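Local structure of glucosamine--fructose-6-phosphate aminotransferase [isomerizing] (Francisella tularensis subsp. tularensis, 3TBF) at residues A[89-101]-A[116-129]. The protein probably catalyses the conversion of fructose 6-phosphate and glutamine to glucosamine 6-phosphate, this chain being the C-terminal, isomerising part of the enzyme. Residues are numbered along the deposited sequence; the frame is centred on the assembly and turned at random.
Sequences ASEIRYRDNVVVD and DTLESLRKSKKQNY
Lys123 NZ is gripped by the backbone of Ile92 and the side chain of Asn97: it donates to Ile92 O at 3.0 Å, nearly in line with the carbonyl (C=O...N angle 166°), and to Asn97 OD1 at 3.2 Å. Arg93 O adds a weak bond. The ammonium thus ties the carbonyls of Ile92 and, weakly, Arg93 to a side chain further along the loop. Asn97 can serve because its CG sits between the backbone N and the carbonyl carbon (chi1 67°), on the side of helix 115-124.

A second polar link joins Arg93 to Asp116, about two helical turns before Lys123. Arg93, fully extended, crosses Asp116 at about a right angle, and NH1 meets OD1 at 2.6 Å in a salt bridge; the oxygen lies in the guanidinium plane, although the bond is bent at the hydrogen. One guanidinium face rests on Glu119 CB, the opposite one on Tyr94 OH, so the group is sandwiched. On the side toward the sheet, Ala89 CB packs on Thr117 N at 3.6 Å and Ile92 CG2 on Ser120 OG.

Toward the loop end, Val99 CG1 stands over the Tyr129 ring, 3.7 Å from its centroid and 10° off the normal, a CH-pi contact. Tyr129 also meets Phe105 edge-to-face. Ser90 OG hydrogen-bonds Glu264 and Arg95 NH1 salt-bridges Glu77, both of the second subunit.

Helices 89-92 and 115-124 pack against one face of the five-stranded parallel sheet, order 2-1-3-4-5, with Ala89, Ile92 and Ser120 all touching Val60 of strand 56-61, and the second segment leads into strand 129-136, an alpha/beta layering characteristic of the SIS domain.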
ATOM      1  N   ALA A  89      -7.164   0.175   9.011  1.00 16.56           N
ATOM      2  CA  ALA A  89      -8.188  -0.238   9.950  1.00 16.23           C
ATOM      3  C   ALA A  89      -9.462  -0.804   9.282  1.00 16.04           C
ATOM      4  O   ALA A  89     -10.056  -1.708   9.800  1.00 15.72           O
ATOM      5  CB  ALA A  89      -8.551   0.932  10.806  1.00 14.39           C
ATOM      6  N   SER A  90      -9.919  -0.236   8.183  1.00 16.17           N
ATOM      7  CA  SER A  90     -11.136  -0.734   7.587  1.00 17.28           C
ATOM      8  C   SER A  90     -10.962  -2.077   6.942  1.00 16.64           C
ATOM      9  O   SER A  90     -11.966  -2.736   6.647  1.00 17.99           O
ATOM     10  CB  SER A  90     -11.650   0.229   6.552  1.00 18.54           C
ATOM     11  OG  SER A  90     -10.808   0.240   5.416  1.00 22.63           O
ATOM     12  N   GLU A  91      -9.717  -2.523   6.758  1.00 16.29           N
ATOM     13  CA  GLU A  91      -9.472  -3.880   6.245  1.00 16.36           C
ATOM     14  C   GLU A  91      -9.230  -4.881   7.355  1.00 16.46           C
ATOM     15  O   GLU A  91      -9.838  -5.977   7.310  1.00 16.24           O
ATOM     16  CB  GLU A  91      -8.315  -3.890   5.276  1.00 16.09           C
ATOM     17  CG  GLU A  91      -8.696  -3.202   3.985  1.00 19.79           C
ATOM     18  CD  GLU A  91      -9.600  -4.097   3.105  1.00 22.60           C
ATOM     19  OE1 GLU A  91      -9.300  -5.303   3.069  1.00 24.90           O
ATOM     20  OE2 GLU A  91     -10.587  -3.632   2.477  1.00 20.25           O
ATOM     21  N   ILE A  92      -8.387  -4.555   8.346  1.00 14.38           N
ATOM     22  CA  ILE A  92      -8.084  -5.538   9.372  1.00 15.31           C
ATOM     23  C   ILE A  92      -9.309  -5.826  10.202  1.00 17.53           C
ATOM     24  O   ILE A  92      -9.480  -6.933  10.734  1.00 19.79           O
ATOM     25  CB  ILE A  92      -6.897  -5.158  10.282  1.00 15.86           C
ATOM     26  CG1 ILE A  92      -6.415  -6.365  11.091  1.00 16.11           C
ATOM     27  CG2 ILE A  92      -7.200  -3.998  11.215  1.00 10.01           C
ATOM     28  CD1 ILE A  92      -5.237  -5.928  12.027  1.00 18.32           C
ATOM     29  N   ARG A  93     -10.188  -4.844  10.301  1.00 18.40           N
ATOM     30  CA  ARG A  93     -11.406  -4.983  11.132  1.00 19.50           C
ATOM     31  C   ARG A  93     -12.272  -6.181  10.740  1.00 20.36           C
ATOM     32  O   ARG A  93     -12.786  -6.905  11.583  1.00 20.42           O
ATOM     33  CB  ARG A  93     -12.242  -3.727  10.985  1.00 18.92           C
ATOM     34  CG  ARG A  93     -13.461  -3.752  11.759  1.00 20.72           C
ATOM     35  CD  ARG A  93     -14.283  -2.512  11.537  1.00 21.44           C
ATOM     36  NE  ARG A  93     -15.528  -2.600  12.300  1.00 24.46           N
ATOM     37  CZ  ARG A  93     -16.453  -1.661  12.264  1.00 26.07           C
ATOM     38  NH1 ARG A  93     -16.235  -0.585  11.539  1.00 26.49           N
ATOM     39  NH2 ARG A  93     -17.577  -1.791  12.939  1.00 27.78           N
ATOM     40  N   TYR A  94     -12.419  -6.365   9.435  1.00 21.64           N
ATOM     41  CA  TYR A  94     -13.263  -7.413   8.881  1.00 21.61           C
ATOM     42  C   TYR A  94     -12.496  -8.598   8.356  1.00 22.11           C
ATOM     43  O   TYR A  94     -13.094  -9.504   7.866  1.00 24.03           O
ATOM     44  CB  TYR A  94     -14.094  -6.833   7.761  1.00 21.68           C
ATOM     45  CG  TYR A  94     -15.008  -5.718   8.210  1.00 22.23           C
ATOM     46  CD1 TYR A  94     -14.809  -4.412   7.758  1.00 23.08           C
ATOM     47  CD2 TYR A  94     -16.060  -5.959   9.090  1.00 22.62           C
ATOM     48  CE1 TYR A  94     -15.599  -3.372   8.186  1.00 20.46           C
ATOM     49  CE2 TYR A  94     -16.893  -4.915   9.523  1.00 23.74           C
ATOM     50  CZ  TYR A  94     -16.642  -3.626   9.066  1.00 25.12           C
ATOM     51  OH  TYR A  94     -17.449  -2.596   9.476  1.00 27.55           O
ATOM     52  N   ARG A  95     -11.182  -8.634   8.496  1.00 22.59           N
ATOM     53  CA  ARG A  95     -10.389  -9.687   7.915  1.00 22.34           C
ATOM     54  C   ARG A  95     -10.107 -10.745   8.953  1.00 24.10           C
ATOM     55  O   ARG A  95      -9.983 -10.471  10.132  1.00 24.09           O
ATOM     56  CB  ARG A  95      -9.080  -9.112   7.400  1.00 22.57           C
ATOM     57  CG  ARG A  95      -8.122 -10.075   6.813  1.00 18.52           C
ATOM     58  CD  ARG A  95      -7.004  -9.349   6.122  1.00 17.62           C
ATOM     59  NE  ARG A  95      -5.914  -8.911   6.991  1.00 14.33           N
ATOM     60  CZ  ARG A  95      -5.071  -9.744   7.612  1.00 16.59           C
ATOM     61  NH1 ARG A  95      -5.200 -11.069   7.498  1.00 17.74           N
ATOM     62  NH2 ARG A  95      -4.111  -9.265   8.382  1.00 15.34           N
ATOM     63  N   ASP A  96      -9.971 -11.971   8.478  1.00 25.53           N
ATOM     64  CA  ASP A  96      -9.752 -13.097   9.340  1.00 27.21           C
ATOM     65  C   ASP A  96      -8.231 -13.267   9.542  1.00 26.88           C
ATOM     66  O   ASP A  96      -7.590 -14.078   8.837  1.00 27.89           O
ATOM     67  CB  ASP A  96     -10.393 -14.301   8.656  1.00 28.73           C
ATOM     68  CG  ASP A  96     -10.766 -15.385   9.621  1.00 34.44           C
ATOM     69  OD1 ASP A  96      -9.990 -15.518  10.599  1.00 40.10           O
ATOM     70  OD2 ASP A  96     -11.811 -16.099   9.397  1.00 40.69           O
ATOM     71  N   ASN A  97      -7.650 -12.499  10.469  1.00 25.25           N
ATOM     72  CA  ASN A  97      -6.200 -12.442  10.628  1.00 24.89           C
ATOM     73  C   ASN A  97      -5.654 -13.278  11.781  1.00 25.47           C
ATOM     74  O   ASN A  97      -6.394 -13.721  12.663  1.00 24.85           O
ATOM     75  CB  ASN A  97      -5.742 -11.009  10.829  1.00 24.44           C
ATOM     76  CG  ASN A  97      -6.223 -10.431  12.143  1.00 25.01           C
ATOM     77  OD1 ASN A  97      -7.396 -10.551  12.499  1.00 24.49           O
ATOM     78  ND2 ASN A  97      -5.317  -9.801  12.874  1.00 26.25           N
ATOM     79  N   VAL A  98      -4.340 -13.488  11.720  1.00 25.82           N
ATOM     80  CA  VAL A  98      -3.587 -14.248  12.677  1.00 26.51           C
ATOM     81  C   VAL A  98      -2.690 -13.288  13.441  1.00 27.73           C
ATOM     82  O   VAL A  98      -2.052 -12.400  12.875  1.00 27.61           O
ATOM     83  CB  VAL A  98      -2.671 -15.276  11.992  1.00 27.24           C
ATOM     84  CG1 VAL A  98      -1.789 -15.998  13.039  1.00 28.71           C
ATOM     85  CG2 VAL A  98      -3.439 -16.284  11.205  1.00 26.23           C
ATOM     86  N   VAL A  99      -2.600 -13.498  14.731  1.00 29.51           N
ATOM     87  CA  VAL A  99      -1.892 -12.608  15.605  1.00 30.61           C
ATOM     88  C   VAL A  99      -0.673 -13.311  16.154  1.00 32.63           C
ATOM     89  O   VAL A  99      -0.798 -14.248  16.920  1.00 33.52           O
ATOM     90  CB  VAL A  99      -2.789 -12.216  16.759  1.00 30.62           C
ATOM     91  CG1 VAL A  99      -1.997 -11.338  17.776  1.00 31.29           C
ATOM     92  CG2 VAL A  99      -4.003 -11.509  16.225  1.00 28.06           C
ATOM     93  N   VAL A 100       0.505 -12.871  15.745  1.00 34.42           N
ATOM     94  CA  VAL A 100       1.770 -13.395  16.289  1.00 36.97           C
ATOM     95  C   VAL A 100       1.781 -13.388  17.853  1.00 37.37           C
ATOM     96  O   VAL A 100       1.260 -12.460  18.493  1.00 36.79           O
ATOM     97  CB  VAL A 100       2.948 -12.504  15.771  1.00 37.76           C
ATOM     98  CG1 VAL A 100       4.237 -12.899  16.412  1.00 40.13           C
ATOM     99  CG2 VAL A 100       3.041 -12.555  14.180  1.00 39.73           C
ATOM    100  N   ASP A 101       2.360 -14.406  18.481  1.00 37.88           N
ATOM    101  CA  ASP A 101       2.550 -14.329  19.947  1.00 38.50           C
ATOM    102  C   ASP A 101       3.361 -13.073  20.310  1.00 36.20           C
ATOM    103  O   ASP A 101       4.303 -12.698  19.620  1.00 34.80           O
ATOM    104  CB  ASP A 101       3.281 -15.563  20.522  1.00 40.49           C
ATOM    105  CG  ASP A 101       2.319 -16.693  21.016  1.00 45.56           C
ATOM    106  OD1 ASP A 101       1.107 -16.466  21.301  1.00 49.46           O
ATOM    107  OD2 ASP A 101       2.812 -17.845  21.142  1.00 50.96           O
ATOM    108  N   ASP A 116     -13.362   2.669  12.593  1.00 18.03           N
ATOM    109  CA  ASP A 116     -12.681   1.433  12.235  1.00 17.85           C
ATOM    110  C   ASP A 116     -11.468   1.104  13.129  1.00 16.76           C
ATOM    111  O   ASP A 116     -11.263  -0.048  13.531  1.00 17.27           O
ATOM    112  CB  ASP A 116     -12.253   1.500  10.771  1.00 17.85           C
ATOM    113  CG  ASP A 116     -13.452   1.387   9.787  1.00 21.75           C
ATOM    114  OD1 ASP A 116     -14.457   0.688  10.091  1.00 23.16           O
ATOM    115  OD2 ASP A 116     -13.358   1.987   8.688  1.00 28.84           O
ATOM    116  N   THR A 117     -10.664   2.100  13.410  1.00 14.36           N
ATOM    117  CA  THR A 117      -9.595   1.955  14.372  1.00 14.92           C
ATOM    118  C   THR A 117     -10.100   1.518  15.747  1.00 15.26           C
ATOM    119  O   THR A 117      -9.592   0.550  16.341  1.00 13.85           O
ATOM    120  CB  THR A 117      -8.833   3.266  14.525  1.00 13.77           C
ATOM    121  OG1 THR A 117      -8.467   3.709  13.219  1.00 15.90           O
ATOM    122  CG2 THR A 117      -7.587   3.060  15.329  1.00 13.15           C
ATOM    123  N   LEU A 118     -11.097   2.234  16.255  1.00 16.03           N
ATOM    124  CA  LEU A 118     -11.691   1.881  17.538  1.00 17.17           C
ATOM    125  C   LEU A 118     -12.267   0.484  17.515  1.00 18.43           C
ATOM    126  O   LEU A 118     -12.081  -0.275  18.455  1.00 18.81           O
ATOM    127  CB  LEU A 118     -12.797   2.866  17.886  1.00 17.82           C
ATOM    128  CG  LEU A 118     -13.530   2.610  19.177  1.00 18.33           C
ATOM    129  CD1 LEU A 118     -12.605   2.661  20.358  1.00 13.41           C
ATOM    130  CD2 LEU A 118     -14.638   3.648  19.311  1.00 22.17           C
ATOM    131  N   GLU A 119     -12.965   0.112  16.453  1.00 19.02           N
ATOM    132  CA  GLU A 119     -13.497  -1.240  16.422  1.00 20.26           C
ATOM    133  C   GLU A 119     -12.406  -2.319  16.220  1.00 19.25           C
ATOM    134  O   GLU A 119     -12.594  -3.448  16.633  1.00 18.97           O
ATOM    135  CB  GLU A 119     -14.565  -1.345  15.353  1.00 22.24           C
ATOM    136  CG  GLU A 119     -15.788  -0.478  15.641  1.00 25.62           C
ATOM    137  CD  GLU A 119     -16.575  -0.984  16.844  1.00 31.58           C
ATOM    138  OE1 GLU A 119     -16.433  -2.194  17.197  1.00 32.00           O
ATOM    139  OE2 GLU A 119     -17.320  -0.144  17.429  1.00 34.66           O
ATOM    140  N   SER A 120     -11.278  -1.985  15.580  1.00 18.39           N
ATOM    141  CA  SER A 120     -10.129  -2.895  15.535  1.00 17.41           C
ATOM    142  C   SER A 120      -9.567  -3.076  16.927  1.00 17.04           C
ATOM    143  O   SER A 120      -9.179  -4.178  17.303  1.00 17.76           O
ATOM    144  CB  SER A 120      -9.029  -2.390  14.602  1.00 17.16           C
ATOM    145  OG  SER A 120      -9.480  -2.405  13.271  1.00 18.41           O
ATOM    146  N   LEU A 121      -9.549  -2.019  17.732  1.00 16.10           N
ATOM    147  CA  LEU A 121      -9.073  -2.229  19.071  1.00 16.25           C
ATOM    148  C   LEU A 121     -10.024  -3.208  19.804  1.00 16.80           C
ATOM    149  O   LEU A 121      -9.586  -4.165  20.435  1.00 17.26           O
ATOM    150  CB  LEU A 121      -8.859  -0.910  19.795  1.00 16.17           C
ATOM    151  CG  LEU A 121      -8.544  -0.970  21.299  1.00 16.24           C
ATOM    152  CD1 LEU A 121      -7.247  -1.673  21.568  1.00 10.49           C
ATOM    153  CD2 LEU A 121      -8.552   0.420  21.963  1.00 15.12           C
ATOM    154  N   ARG A 122     -11.324  -3.016  19.670  1.00 17.29           N
ATOM    155  CA  ARG A 122     -12.271  -3.857  20.400  1.00 18.53           C
ATOM    156  C   ARG A 122     -12.149  -5.308  19.999  1.00 19.66           C
ATOM    157  O   ARG A 122     -12.220  -6.196  20.849  1.00 20.97           O
ATOM    158  CB  ARG A 122     -13.699  -3.356  20.229  1.00 18.31           C
ATOM    159  CG  ARG A 122     -13.895  -2.087  21.033  1.00 20.16           C
ATOM    160  CD  ARG A 122     -15.048  -1.265  20.548  1.00 22.92           C
ATOM    161  NE  ARG A 122     -15.208  -0.094  21.420  1.00 26.54           N
ATOM    162  CZ  ARG A 122     -16.161   0.826  21.281  1.00 27.62           C
ATOM    163  NH1 ARG A 122     -17.045   0.723  20.294  1.00 29.13           N
ATOM    164  NH2 ARG A 122     -16.231   1.851  22.119  1.00 26.88           N
ATOM    165  N   LYS A 123     -11.933  -5.545  18.716  1.00 19.83           N
ATOM    166  CA  LYS A 123     -11.741  -6.889  18.232  1.00 20.83           C
ATOM    167  C   LYS A 123     -10.457  -7.493  18.794  1.00 21.18           C
ATOM    168  O   LYS A 123     -10.435  -8.654  19.205  1.00 22.30           O
ATOM    169  CB  LYS A 123     -11.776  -6.884  16.697  1.00 20.96           C
ATOM    170  CG  LYS A 123     -11.003  -7.987  16.018  1.00 23.96           C
ATOM    171  CD  LYS A 123     -11.247  -8.043  14.494  1.00 26.72           C
ATOM    172  CE  LYS A 123      -9.957  -8.561  13.771  1.00 27.96           C
ATOM    173  NZ  LYS A 123     -10.295  -9.189  12.485  1.00 28.31           N
ATOM    174  N   SER A 124      -9.407  -6.694  18.873  1.00 21.73           N
ATOM    175  CA  SER A 124      -8.102  -7.173  19.341  1.00 21.92           C
ATOM    176  C   SER A 124      -8.155  -7.764  20.751  1.00 22.82           C
ATOM    177  O   SER A 124      -7.297  -8.545  21.157  1.00 22.03           O
ATOM    178  CB  SER A 124      -7.090  -6.022  19.296  1.00 20.38           C
ATOM    179  OG  SER A 124      -7.192  -5.255  20.452  1.00 19.17           O
ATOM    180  N   LYS A 125      -9.132  -7.329  21.523  1.00 24.81           N
ATOM    181  CA  LYS A 125      -9.239  -7.771  22.922  1.00 27.09           C
ATOM    182  C   LYS A 125      -9.705  -9.219  23.077  1.00 28.04           C
ATOM    183  O   LYS A 125      -9.487  -9.825  24.107  1.00 28.19           O
ATOM    184  CB  LYS A 125     -10.144  -6.830  23.716  1.00 27.46           C
ATOM    185  CG  LYS A 125      -9.295  -5.730  24.334  1.00 28.89           C
ATOM    186  CD  LYS A 125     -10.009  -4.464  24.388  1.00 31.47           C
ATOM    187  CE  LYS A 125      -9.155  -3.433  25.084  1.00 33.28           C
ATOM    188  NZ  LYS A 125     -10.051  -2.597  25.929  1.00 35.08           N
ATOM    189  N   LYS A 126     -10.306  -9.758  22.029  1.00 28.61           N
ATOM    190  CA  LYS A 126     -10.580 -11.176  21.931  1.00 30.39           C
ATOM    191  C   LYS A 126      -9.457 -11.952  21.247  1.00 29.45           C
ATOM    192  O   LYS A 126      -9.645 -13.115  20.975  1.00 28.85           O
ATOM    193  CB  LYS A 126     -11.812 -11.395  21.077  1.00 31.17           C
ATOM    194  CG  LYS A 126     -13.065 -10.758  21.646  1.00 36.69           C
ATOM    195  CD  LYS A 126     -14.023 -10.397  20.522  1.00 41.99           C
ATOM    196  CE  LYS A 126     -15.212  -9.610  21.048  1.00 45.76           C
ATOM    197  NZ  LYS A 126     -16.203  -9.396  19.949  1.00 48.57           N
ATOM    198  N   GLN A 127      -8.310 -11.337  20.954  1.00 28.00           N
ATOM    199  CA  GLN A 127      -7.279 -12.045  20.203  1.00 27.57           C
ATOM    200  C   GLN A 127      -6.036 -12.165  21.056  1.00 28.69           C
ATOM    201  O   GLN A 127      -5.961 -11.674  22.176  1.00 28.56           O
ATOM    202  CB  GLN A 127      -7.012 -11.345  18.859  1.00 26.33           C
ATOM    203  CG  GLN A 127      -8.204 -11.454  17.884  1.00 25.48           C
ATOM    204  CD  GLN A 127      -7.982 -10.778  16.520  1.00 23.57           C
ATOM    205  OE1 GLN A 127      -8.146 -11.412  15.460  1.00 20.84           O
ATOM    206  NE2 GLN A 127      -7.646  -9.498  16.540  1.00 19.39           N
ATOM    207  N   ASN A 128      -5.040 -12.811  20.500  1.00 29.86           N
ATOM    208  CA  ASN A 128      -3.817 -13.103  21.204  1.00 31.18           C
ATOM    209  C   ASN A 128      -2.842 -11.927  21.423  1.00 29.43           C
ATOM    210  O   ASN A 128      -1.642 -12.139  21.436  1.00 29.91           O
ATOM    211  CB  ASN A 128      -3.101 -14.184  20.391  1.00 32.39           C
ATOM    212  CG  ASN A 128      -2.077 -14.939  21.192  1.00 36.58           C
ATOM    213  OD1 ASN A 128      -2.160 -15.000  22.440  1.00 43.18           O
ATOM    214  ND2 ASN A 128      -1.100 -15.536  20.488  1.00 38.82           N
ATOM    215  N   TYR A 129      -3.300 -10.702  21.585  1.00 27.91           N
ATOM    216  CA  TYR A 129      -2.310  -9.620  21.769  1.00 27.54           C
ATOM    217  C   TYR A 129      -1.917  -9.538  23.237  1.00 27.76           C
ATOM    218  O   TYR A 129      -2.725  -9.873  24.106  1.00 28.51           O
ATOM    219  CB  TYR A 129      -2.864  -8.261  21.349  1.00 27.04           C
ATOM    220  CG  TYR A 129      -3.134  -8.124  19.880  1.00 25.12           C
ATOM    221  CD1 TYR A 129      -2.124  -7.781  19.012  1.00 25.29           C
ATOM    222  CD2 TYR A 129      -4.397  -8.318  19.361  1.00 24.89           C
ATOM    223  CE1 TYR A 129      -2.347  -7.622  17.656  1.00 23.58           C
ATOM    224  CE2 TYR A 129      -4.638  -8.180  18.012  1.00 24.77           C
ATOM    225  CZ  TYR A 129      -3.603  -7.819  17.159  1.00 24.78           C
ATOM    226  OH  TYR A 129      -3.835  -7.677  15.812  1.00 23.76           O
TER